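Local coordinates for Bcl-2-like protein FPV039 (PDB 5TZP), which inhibits host-cell apoptosis by sequestering and inactivating multiple proapoptotic Bcl-2 proteins, including BAK1 and BAX, at residues Gln24-Glu29 with Val48-Cys53; Glu29-Lys34 with Tyr100-Val105; Val40-Ser45 with Gly142-Lys147. All blocks are in the same frame, centred on the assembly; numbering follows the deposited sequence. Where two conformers were deposited one is given.

Contact 1: Gln24-Glu29 with Val48-Cys53; sequences QNYIIE and VLKAAC. With SO4 (sulfate ion), chain O.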
loop_
_atom_site.group_PDB
_atom_site.type_symbol
_atom_site.label_atom_id
_atom_site.label_comp_id
_atom_site.label_asym_id
_atom_site.label_seq_id
_atom_site.Cartn_x
_atom_site.Cartn_y
_atom_site.Cartn_z
ATOM N N GLN A 24 2.974 -7.306 -3.607
ATOM C CA GLN A 24 2.836 -7.537 -5.048
ATOM C C GLN A 24 1.687 -8.483 -5.354
ATOM O O GLN A 24 0.901 -8.238 -6.273
ATOM C CB GLN A 24 4.142 -8.043 -5.631
ATOM C CG GLN A 24 4.154 -7.987 -7.161
ATOM C CD GLN A 24 5.478 -8.153 -7.792
ATOM O OE1 GLN A 24 6.453 -8.474 -7.132
ATOM N NE2 GLN A 24 5.534 -8.046 -9.091
ATOM N N ASN A 25 1.488 -9.545 -4.544
ATOM C CA ASN A 25 0.322 -10.414 -4.766
ATOM C C ASN A 25 -0.977 -9.637 -4.590
ATOM O O ASN A 25 -1.909 -9.860 -5.372
ATOM C CB ASN A 25 0.411 -11.662 -3.905
ATOM C CG ASN A 25 1.221 -12.700 -4.590
ATOM O OD1 ASN A 25 0.803 -13.241 -5.585
ATOM N ND2 ASN A 25 2.381 -13.011 -4.038
ATOM N N TYR A 26 -1.095 -8.747 -3.587
ATOM C CA TYR A 26 -2.323 -7.962 -3.438
ATOM C C TYR A 26 -2.546 -7.103 -4.681
ATOM O O TYR A 26 -3.653 -7.049 -5.230
ATOM C CB TYR A 26 -2.329 -7.137 -2.144
ATOM C CG TYR A 26 -3.549 -6.259 -2.115
ATOM C CD1 TYR A 26 -4.798 -6.809 -2.045
ATOM C CD2 TYR A 26 -3.447 -4.935 -2.354
ATOM C CE1 TYR A 26 -5.968 -6.010 -2.146
ATOM C CE2 TYR A 26 -4.601 -4.156 -2.476
ATOM C CZ TYR A 26 -5.794 -4.712 -2.388
ATOM O OH TYR A 26 -6.946 -3.957 -2.559
ATOM N N ILE A 27 -1.507 -6.413 -5.159
ATOM C CA ILE A 27 -1.683 -5.523 -6.305
ATOM C C ILE A 27 -2.073 -6.347 -7.530
ATOM O O ILE A 27 -2.956 -5.956 -8.318
ATOM C CB ILE A 27 -0.427 -4.681 -6.526
ATOM C CG1 ILE A 27 -0.314 -3.680 -5.378
ATOM C CG2 ILE A 27 -0.517 -3.926 -7.851
ATOM C CD1 ILE A 27 0.926 -2.820 -5.377
ATOM N N ILE A 28 -1.497 -7.540 -7.708
ATOM C CA ILE A 28 -1.923 -8.437 -8.797
ATOM C C ILE A 28 -3.403 -8.806 -8.651
ATOM O O ILE A 28 -4.144 -8.774 -9.642
ATOM C CB ILE A 28 -0.996 -9.651 -8.823
ATOM C CG1 ILE A 28 0.408 -9.232 -9.304
ATOM C CG2 ILE A 28 -1.609 -10.706 -9.774
ATOM C CD1 ILE A 28 1.408 -10.291 -9.031
ATOM N N GLU A 29 -3.834 -9.174 -7.456
ATOM C CA GLU A 29 -5.237 -9.514 -7.257
ATOM C C GLU A 29 -6.154 -8.332 -7.602
ATOM O O GLU A 29 -7.190 -8.479 -8.277
ATOM C CB GLU A 29 -5.498 -10.050 -5.853
ATOM C CG GLU A 29 -7.024 -10.306 -5.629
ATOM C CD GLU A 29 -7.377 -11.160 -4.491
ATOM O OE1 GLU A 29 -8.597 -11.270 -4.257
ATOM O OE2 GLU A 29 -6.529 -11.850 -3.877
ATOM N N VAL A 48 -6.759 -9.828 5.800
ATOM C CA VAL A 48 -6.941 -8.559 6.517
ATOM C C VAL A 48 -6.511 -7.370 5.655
ATOM O O VAL A 48 -7.225 -6.357 5.574
ATOM C CB VAL A 48 -6.195 -8.568 7.874
ATOM C CG1 VAL A 48 -6.314 -7.186 8.534
ATOM C CG2 VAL A 48 -6.739 -9.616 8.818
ATOM N N LEU A 49 -5.333 -7.467 5.044
ATOM C CA LEU A 49 -4.844 -6.432 4.136
ATOM C C LEU A 49 -5.869 -6.148 3.047
ATOM O O LEU A 49 -6.187 -4.976 2.750
ATOM C CB LEU A 49 -3.490 -6.868 3.567
ATOM C CG LEU A 49 -2.886 -5.861 2.549
ATOM C CD1 LEU A 49 -2.530 -4.534 3.147
ATOM C CD2 LEU A 49 -1.673 -6.472 1.879
ATOM N N LYS A 50 -6.342 -7.188 2.385
ATOM C CA LYS A 50 -7.266 -7.033 1.272
ATOM C C LYS A 50 -8.517 -6.317 1.719
ATOM O O LYS A 50 -9.029 -5.390 1.067
ATOM C CB LYS A 50 -7.558 -8.445 0.719
ATOM C CG LYS A 50 -8.656 -8.491 -0.245
ATOM C CD LYS A 50 -8.766 -9.971 -0.895
ATOM C CE LYS A 50 -10.122 -10.301 -1.441
ATOM N NZ LYS A 50 -10.065 -11.688 -1.975
ATOM N N ALA A 51 -9.105 -6.728 2.832
ATOM C CA ALA A 51 -10.348 -6.097 3.345
ATOM C C ALA A 51 -10.119 -4.630 3.727
ATOM O O ALA A 51 -10.945 -3.751 3.437
ATOM C CB ALA A 51 -10.890 -6.862 4.533
ATOM N N ALA A 52 -8.957 -4.343 4.318
ATOM C CA ALA A 52 -8.657 -2.982 4.785
ATOM C C ALA A 52 -8.415 -2.093 3.553
ATOM O O ALA A 52 -8.925 -0.960 3.509
ATOM C CB ALA A 52 -7.419 -2.992 5.687
ATOM N N CYS A 53 -7.715 -2.585 2.533
ATOM C CA CYS A 53 -7.512 -1.778 1.329
ATOM C C CYS A 53 -8.822 -1.535 0.637
ATOM O O CYS A 53 -9.062 -0.427 0.107
ATOM C CB CYS A 53 -6.516 -2.489 0.425
ATOM S SG CYS A 53 -4.812 -2.463 1.029
HETATM S S SO4 O . 8.104 -8.081 -11.831
HETATM O O1 SO4 O . 7.763 -7.204 -12.979
HETATM O O2 SO4 O . 8.897 -9.264 -12.293
HETATM O O3 SO4 O . 6.820 -8.475 -11.284
HETATM O O4 SO4 O . 8.896 -7.362 -10.814
HETATM O O HOH W 1 -9.117 -5.032 -1.740
#
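Y26 and E29 meet L49, K50 and C53 on a second helix, a worked example of how one large aromatic residue can span widely set helices: the axes of the two short segments approach to 10.9 Å and cross at -51°. At Y26 the CB packs on L49 CD2, and the ring, with CG anti to the backbone N (chi1 175°), runs on past the backbone of K50, its CE1 lying 3.8 Å from K50 CA. The far end of the ring reaches C53, where CZ is 3.7 Å from C53 CB. The sulfur of C53 approaches the same ring obliquely, 4.5 Å from its centroid, a sulfur-aromatic contact. Water 1 lies in the ring plane at the phenol edge, 2.6 Å from Y26 OH, and donates to K50 O, so one solvent molecule joins a helix carbonyl to the buried tyrosine. One turn further on, E29 extends its carboxylate across the lysine at about a right angle. Its OE1 takes K50 NZ at 2.7 Å, on the syn side and 26° out of the carboxylate plane, a salt bridge; OE2 is hydrogen-bonded to Y46 OH and R36 N. A52 packs on an aromatic side chain of the bound Bik peptide. Helices 14-32 and 43-68 join within the Bcl-2 fold, with I95 and A99 of helix 88-105 packing on Y26, and helix 115-136 touching Q24 and I27.

Contact 2: Glu29-Lys34 with Tyr100-Val105; sequences EYNTNK and YYSKKV. With SO4 (sulfate ion), chain L; EDO (1,2-ethanediol), chain C.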
loop_
_atom_site.group_PDB
_atom_site.type_symbol
_atom_site.label_atom_id
_atom_site.label_comp_id
_atom_site.label_asym_id
_atom_site.label_seq_id
_atom_site.Cartn_x
_atom_site.Cartn_y
_atom_site.Cartn_z
ATOM N N GLU A 29 -3.834 -9.174 -7.456
ATOM C CA GLU A 29 -5.237 -9.514 -7.257
ATOM C C GLU A 29 -6.154 -8.332 -7.602
ATOM O O GLU A 29 -7.190 -8.479 -8.277
ATOM C CB GLU A 29 -5.498 -10.050 -5.853
ATOM C CG GLU A 29 -7.024 -10.306 -5.629
ATOM C CD GLU A 29 -7.377 -11.160 -4.491
ATOM O OE1 GLU A 29 -8.597 -11.270 -4.257
ATOM O OE2 GLU A 29 -6.529 -11.850 -3.877
ATOM N N TYR A 30 -5.798 -7.153 -7.129
ATOM C CA TYR A 30 -6.610 -5.961 -7.361
ATOM C C TYR A 30 -6.752 -5.713 -8.852
ATOM O O TYR A 30 -7.836 -5.368 -9.340
ATOM C CB TYR A 30 -5.973 -4.786 -6.643
ATOM C CG TYR A 30 -6.801 -3.558 -6.809
ATOM C CD1 TYR A 30 -7.937 -3.317 -5.996
ATOM C CD2 TYR A 30 -6.530 -2.614 -7.777
ATOM C CE1 TYR A 30 -8.742 -2.200 -6.262
ATOM C CE2 TYR A 30 -7.294 -1.539 -7.992
ATOM C CZ TYR A 30 -8.416 -1.320 -7.298
ATOM O OH TYR A 30 -9.168 -0.189 -7.629
ATOM N N ASN A 31 -5.659 -5.876 -9.612
ATOM C CA ASN A 31 -5.670 -5.586 -11.041
ATOM C C ASN A 31 -6.372 -6.634 -11.840
ATOM O O ASN A 31 -7.025 -6.340 -12.900
ATOM C CB ASN A 31 -4.273 -5.425 -11.560
ATOM C CG ASN A 31 -3.854 -4.008 -11.438
ATOM O OD1 ASN A 31 -4.158 -3.147 -12.301
ATOM N ND2 ASN A 31 -3.231 -3.719 -10.363
ATOM N N THR A 32 -6.238 -7.891 -11.467
ATOM C CA THR A 32 -6.696 -8.990 -12.307
ATOM C C THR A 32 -7.998 -9.645 -11.870
ATOM O O THR A 32 -8.530 -10.474 -12.632
ATOM C CB THR A 32 -5.630 -10.099 -12.396
ATOM O OG1 THR A 32 -5.394 -10.717 -11.118
ATOM C CG2 THR A 32 -4.355 -9.527 -12.985
ATOM N N ASN A 33 -8.441 -9.375 -10.624
ATOM C CA ASN A 33 -9.629 -10.010 -10.053
ATOM C C ASN A 33 -9.507 -11.509 -9.992
ATOM O O ASN A 33 -10.502 -12.250 -10.154
ATOM C CB ASN A 33 -10.895 -9.513 -10.763
ATOM C CG ASN A 33 -11.089 -8.053 -10.573
ATOM O OD1 ASN A 33 -11.166 -7.597 -9.443
ATOM N ND2 ASN A 33 -11.194 -7.311 -11.670
ATOM N N LYS A 34 -8.298 -11.995 -9.776
ATOM C CA LYS A 34 -8.036 -13.384 -9.532
ATOM C C LYS A 34 -7.439 -13.545 -8.141
ATOM O O LYS A 34 -6.651 -12.697 -7.690
ATOM C CB LYS A 34 -7.134 -14.051 -10.603
ATOM C CG LYS A 34 -7.732 -13.953 -12.035
ATOM C CD LYS A 34 -6.823 -14.527 -13.129
ATOM C CE LYS A 34 -7.592 -14.454 -14.510
ATOM N NZ LYS A 34 -6.719 -14.690 -15.682
ATOM N N TYR A 100 -4.881 1.067 -6.366
ATOM C CA TYR A 100 -5.847 1.840 -7.120
ATOM C C TYR A 100 -5.170 2.550 -8.294
ATOM O O TYR A 100 -5.656 2.522 -9.448
ATOM C CB TYR A 100 -6.492 2.837 -6.149
ATOM C CG TYR A 100 -7.647 3.612 -6.702
ATOM C CD1 TYR A 100 -8.930 3.057 -6.787
ATOM C CD2 TYR A 100 -7.487 4.862 -7.286
ATOM C CE1 TYR A 100 -9.972 3.703 -7.347
ATOM C CE2 TYR A 100 -8.555 5.555 -7.857
ATOM C CZ TYR A 100 -9.793 4.956 -7.867
ATOM O OH TYR A 100 -10.850 5.617 -8.459
ATOM N N TYR A 101 -4.026 3.183 -8.015
ATOM C CA TYR A 101 -3.215 3.883 -8.995
ATOM C C TYR A 101 -2.772 2.936 -10.103
ATOM O O TYR A 101 -2.881 3.280 -11.301
ATOM C CB TYR A 101 -2.028 4.536 -8.243
ATOM C CG TYR A 101 -0.942 5.101 -9.120
ATOM C CD1 TYR A 101 -1.092 6.299 -9.764
ATOM C CD2 TYR A 101 0.215 4.423 -9.348
ATOM C CE1 TYR A 101 -0.094 6.815 -10.558
ATOM C CE2 TYR A 101 1.214 4.924 -10.152
ATOM C CZ TYR A 101 1.023 6.130 -10.735
ATOM O OH TYR A 101 2.022 6.644 -11.560
ATOM N N SER A 102 -2.216 1.792 -9.714
ATOM C CA SER A 102 -1.702 0.816 -10.700
ATOM C C SER A 102 -2.748 0.475 -11.742
ATOM O O SER A 102 -2.459 0.419 -12.957
ATOM C CB SER A 102 -1.285 -0.444 -9.946
ATOM O OG SER A 102 -0.875 -1.562 -10.747
ATOM N N LYS A 103 -3.988 0.256 -11.314
ATOM C CA LYS A 103 -5.034 -0.098 -12.256
ATOM C C LYS A 103 -5.371 1.089 -13.147
ATOM O O LYS A 103 -5.658 0.927 -14.333
ATOM C CB LYS A 103 -6.237 -0.631 -11.490
ATOM C CG LYS A 103 -7.323 -1.157 -12.391
ATOM C CD LYS A 103 -8.446 -1.776 -11.568
ATOM C CE LYS A 103 -9.608 -2.277 -12.483
ATOM N NZ LYS A 103 -9.241 -3.410 -13.389
ATOM N N LYS A 104 -5.337 2.304 -12.619
ATOM C CA LYS A 104 -5.640 3.471 -13.412
ATOM C C LYS A 104 -4.599 3.747 -14.479
ATOM O O LYS A 104 -4.932 4.327 -15.520
ATOM C CB LYS A 104 -5.775 4.724 -12.542
ATOM C CG LYS A 104 -6.985 4.745 -11.589
ATOM C CD LYS A 104 -8.302 4.658 -12.316
ATOM C CE LYS A 104 -9.410 4.752 -11.321
ATOM N NZ LYS A 104 -10.756 4.494 -12.006
ATOM N N VAL A 105 -3.331 3.419 -14.240
ATOM C CA VAL A 105 -2.232 3.726 -15.150
ATOM C C VAL A 105 -1.865 2.527 -16.035
ATOM O O VAL A 105 -0.898 2.644 -16.816
ATOM C CB VAL A 105 -0.990 4.332 -14.427
ATOM C CG1 VAL A 105 -1.354 5.646 -13.754
ATOM C CG2 VAL A 105 -0.328 3.295 -13.526
HETATM S S SO4 L . -7.260 -16.609 -18.968
HETATM O O1 SO4 L . -6.199 -16.724 -19.975
HETATM O O2 SO4 L . -8.427 -16.995 -19.764
HETATM O O3 SO4 L . -7.100 -17.637 -17.902
HETATM O O4 SO4 L . -7.358 -15.262 -18.365
HETATM C C1 EDO C . 5.604 7.472 -11.373
HETATM O O1 EDO C . 4.364 7.742 -10.747
HETATM C C2 EDO C . 5.818 8.196 -12.648
HETATM O O2 EDO C . 6.044 9.565 -12.169
HETATM O O HOH W 2 -8.350 1.520 -9.773
HETATM O O HOH W 3 -9.415 -5.355 -11.543
#
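Y30 and N31 at the C-terminal end of helix 14-32 face Y100, S102 and K103 near the end of helix 88-105, a helix-helix contact of the all-helical Bcl-2 fold that illustrates how polar side chains can close the margin of a hydrophobic bundle. The two tyrosines are not stacked: their side chains meet at a slant, and the hydroxyl of Y30 leads, with OH 3.4 Å from Y100 CD1. Water 2 bridges the two residues from another direction. It lies in the plane of the Y30 ring at its edge, hydrogen-bonded to Y30 OH, donates to Y100 O, and at the same time sits above one face of the Y100 ring, displaced toward the rim.

K103 crosses Y30 at about a right angle, its CD resting 3.8 Å from Y30 CE2. With N31 the same lysine runs in the opposite sense, the two sliding past each other until N31 OD1 is 3.2 Å from K103 CA. The other branch of the amide points to S102, but that bond, 3.2 Å from N31 ND2 to S102 OG and 130° at the hydrogen, is weak, and doubtful because it rests on one of two conformers of S102. Each has a stronger partner: N31 ND2 gives to I27 O one turn back, and S102 OG bonds to Y113 O. The hydroxyl of Y100, likewise, is held by D65, and I57 of helix 43-68 packs against both tyrosines.

In one of its two conformers K103 bends at the last torsion (chi4 66°), which turns the ammonium back toward the end of helix 14-32. There, for that conformer, water 3 accepts from K103 NZ at 2.7 Å; it donates to Y30 O, likewise at 2.7 Å.

Contact 3: Val40-Ser45 with Gly142-Lys147; sequences VIDSIS and GIRIYK. With EDO (1,2-ethanediol), chain E; SO4 (sulfate ion), chain J; EDO (1,2-ethanediol), chain H; EDO (1,2-ethanediol), chain F.
The guanidinium of R144 has I44 on one face, where CG2 stands 3.5 Å above the plane and over its centre, while its edge meets two anions and a hydroxyl. D42 OD1, S45 OG and a sulfate lie in its plane, an instance of how a flat cation takes different contacts by face and by edge. The salt bridge is made by R144 NH2 and D42 OD1, 2.8 Å apart and nearly straight at 161°. It arrives on the syn side of the carboxylate, yet the two planes are turned 67° from each other. R144 NE bonds S45 OG at 2.9 Å. The sulfate, probably from the crystallisation liquor, accepts from NH1 and NH2.

D42, the N-cap of helix 43-68, holds CG trans to its N (chi1 -173°), which carries the carboxylate to both S45 N and R144. Its OD1 accepts from S45 N at 3.0 Å, from the carboxylate face opposite R144, and OD2 receives the hydroxyl of S45 at 2.7 Å. The serine hydroxyl, giving to the aspartate and taking from the arginine, bridges the two charged groups. The positive arginine and the capped helix start would probably both favour an ionised D42.

Beside it, I143 CG2 packs 3.9 Å from S45 CB. Y146 meets an aromatic ring of the bound peptide edge-to-face. The 3-10 turn that follows helix 115-136 is fastened to the start of helix 43-68, with I143 continuing inward to V48, L49 and, on helix 88-105, W88 and I92, and M22 of helix 14-32 packing against S45.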
loop_
_atom_site.group_PDB
_atom_site.type_symbol
_atom_site.label_atom_id
_atom_site.label_comp_id
_atom_site.label_asym_id
_atom_site.label_seq_id
_atom_site.Cartn_x
_atom_site.Cartn_y
_atom_site.Cartn_z
ATOM N N VAL A 40 0.802 -16.466 -1.062
ATOM C CA VAL A 40 1.513 -15.857 0.074
ATOM C C VAL A 40 1.608 -16.836 1.231
ATOM O O VAL A 40 0.849 -17.777 1.315
ATOM C CB VAL A 40 0.869 -14.524 0.516
ATOM C CG1 VAL A 40 0.752 -13.541 -0.621
ATOM C CG2 VAL A 40 -0.465 -14.735 1.155
ATOM N N ILE A 41 2.563 -16.598 2.135
ATOM C CA ILE A 41 2.694 -17.476 3.283
ATOM C C ILE A 41 1.564 -17.212 4.294
ATOM O O ILE A 41 0.927 -18.138 4.802
ATOM C CB ILE A 41 4.095 -17.310 3.891
ATOM C CG1 ILE A 41 5.192 -17.793 2.897
ATOM C CG2 ILE A 41 4.165 -18.023 5.266
ATOM C CD1 ILE A 41 6.597 -17.449 3.408
ATOM N N ASP A 42 1.313 -15.936 4.616
ATOM C CA ASP A 42 0.424 -15.533 5.700
ATOM C C ASP A 42 -0.933 -15.147 5.115
ATOM O O ASP A 42 -1.242 -13.969 4.874
ATOM C CB ASP A 42 1.079 -14.398 6.496
ATOM C CG ASP A 42 0.283 -14.045 7.730
ATOM O OD1 ASP A 42 -0.862 -14.501 7.910
ATOM O OD2 ASP A 42 0.832 -13.197 8.506
ATOM N N SER A 43 -1.764 -16.173 4.895
ATOM C CA SER A 43 -3.062 -15.943 4.252
ATOM C C SER A 43 -4.033 -15.168 5.148
ATOM O O SER A 43 -4.824 -14.387 4.647
ATOM C CB SER A 43 -3.671 -17.282 3.822
ATOM O OG SER A 43 -2.711 -18.077 3.131
ATOM N N ILE A 44 -3.970 -15.375 6.448
ATOM C CA ILE A 44 -4.854 -14.646 7.355
ATOM C C ILE A 44 -4.544 -13.172 7.280
ATOM O O ILE A 44 -5.451 -12.347 7.110
ATOM C CB ILE A 44 -4.732 -15.171 8.786
ATOM C CG1 ILE A 44 -5.405 -16.564 8.846
ATOM C CG2 ILE A 44 -5.398 -14.264 9.803
ATOM C CD1 ILE A 44 -5.218 -17.253 10.251
ATOM N N SER A 45 -3.271 -12.810 7.330
ATOM C CA SER A 45 -2.950 -11.397 7.251
ATOM C C SER A 45 -3.215 -10.816 5.857
ATOM O O SER A 45 -3.614 -9.647 5.771
ATOM C CB SER A 45 -1.491 -11.165 7.621
ATOM O OG SER A 45 -1.233 -11.585 8.980
ATOM N N GLY A 142 1.283 -8.054 12.539
ATOM C CA GLY A 142 0.804 -6.875 13.242
ATOM C C GLY A 142 -0.404 -6.211 12.607
ATOM O O GLY A 142 -1.124 -5.482 13.304
ATOM N N ILE A 143 -0.673 -6.514 11.330
ATOM C CA ILE A 143 -1.832 -5.952 10.652
ATOM C C ILE A 143 -3.125 -6.536 11.190
ATOM O O ILE A 143 -4.207 -6.000 10.943
ATOM C CB ILE A 143 -1.739 -6.137 9.148
ATOM C CG1 ILE A 143 -2.520 -5.017 8.446
ATOM C CG2 ILE A 143 -2.266 -7.504 8.722
ATOM C CD1 ILE A 143 -2.305 -5.048 6.888
ATOM N N ARG A 144 -3.053 -7.683 11.907
ATOM C CA ARG A 144 -4.264 -8.391 12.316
ATOM C C ARG A 144 -5.122 -7.603 13.294
ATOM O O ARG A 144 -6.279 -7.966 13.530
ATOM C CB ARG A 144 -3.948 -9.782 12.794
ATOM C CG ARG A 144 -3.405 -10.679 11.733
ATOM C CD ARG A 144 -2.954 -11.984 12.349
ATOM N NE ARG A 144 -2.403 -12.881 11.332
ATOM C CZ ARG A 144 -2.187 -14.160 11.516
ATOM N NH1 ARG A 144 -2.479 -14.748 12.683
ATOM N NH2 ARG A 144 -1.698 -14.969 10.570
ATOM N N ILE A 145 -4.587 -6.528 13.872
ATOM C CA ILE A 145 -5.416 -5.656 14.693
ATOM C C ILE A 145 -6.546 -5.010 13.917
ATOM O O ILE A 145 -7.471 -4.494 14.552
ATOM C CB ILE A 145 -4.547 -4.637 15.430
ATOM C CG1 ILE A 145 -3.861 -3.651 14.501
ATOM C CG2 ILE A 145 -3.577 -5.358 16.411
ATOM C CD1 ILE A 145 -3.258 -2.481 15.216
ATOM N N TYR A 146 -6.452 -5.039 12.590
ATOM C CA TYR A 146 -7.533 -4.543 11.749
ATOM C C TYR A 146 -8.408 -5.606 11.188
ATOM O O TYR A 146 -9.258 -5.305 10.319
ATOM C CB TYR A 146 -6.956 -3.716 10.605
ATOM C CG TYR A 146 -6.215 -2.481 11.114
ATOM C CD1 TYR A 146 -6.784 -1.694 12.169
ATOM C CD2 TYR A 146 -4.989 -2.244 10.760
ATOM C CE1 TYR A 146 -6.075 -0.572 12.673
ATOM C CE2 TYR A 146 -4.320 -1.146 11.237
ATOM C CZ TYR A 146 -4.830 -0.349 12.134
ATOM O OH TYR A 146 -3.992 0.696 12.540
ATOM N N LYS A 147 -8.347 -6.842 11.704
ATOM C CA LYS A 147 -9.342 -7.845 11.329
ATOM C C LYS A 147 -10.695 -7.481 11.826
ATOM O O LYS A 147 -10.865 -7.084 12.972
ATOM C CB LYS A 147 -8.893 -9.194 11.893
ATOM C CG LYS A 147 -9.704 -10.365 11.408
ATOM C CD LYS A 147 -9.059 -11.690 11.762
ATOM C CE LYS A 147 -9.842 -12.923 11.519
ATOM N NZ LYS A 147 -10.505 -12.961 10.145
HETATM C C1 EDO E . 3.828 -12.861 2.990
HETATM O O1 EDO E . 3.182 -13.828 3.902
HETATM C C2 EDO E . 4.995 -13.527 2.307
HETATM O O2 EDO E . 4.500 -14.570 1.423
HETATM S S SO4 J . -1.143 -18.336 12.118
HETATM O O1 SO4 J . -1.294 -17.762 10.805
HETATM O O2 SO4 J . -2.009 -19.563 12.219
HETATM O O3 SO4 J . 0.313 -18.557 12.217
HETATM O O4 SO4 J . -1.576 -17.476 13.232
HETATM C C1 EDO H . -11.190 -10.946 7.633
HETATM O O1 EDO H . -11.992 -11.051 8.859
HETATM C C2 EDO H . -10.456 -9.647 7.332
HETATM O O2 EDO H . -10.721 -8.393 8.115
HETATM C C1 EDO F . -9.568 -17.584 9.144
HETATM O O1 EDO F . -9.349 -17.005 7.850
HETATM C C2 EDO F . -9.816 -16.472 10.159
HETATM O O2 EDO F . -11.060 -15.689 10.032
HETATM O O HOH W 4 -8.230 -12.937 7.969
#

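In the fold
From the N terminus, helix 14-32 enters first contact 1 and then contact 2, the two segments overlapping at E29. Contact 1 closes the short connection of 18 residues to helix 43-68, whereas contact 2 closes a span of 65 residues to helix 88-105. Contact 3 starts in between, at the beginning of helix 43-68, and closes the longest loop, of 96 residues, to the C-terminal turn. Every pair of contacts crosses along the chain; none nests. Contacts 1 and 2 touch where I27 meets S102, and contacts 1 and 3 where V48 and L49 meet I143. Contacts 2 and 3, with centres about 21 Å apart, do not touch, so contact 1 links them.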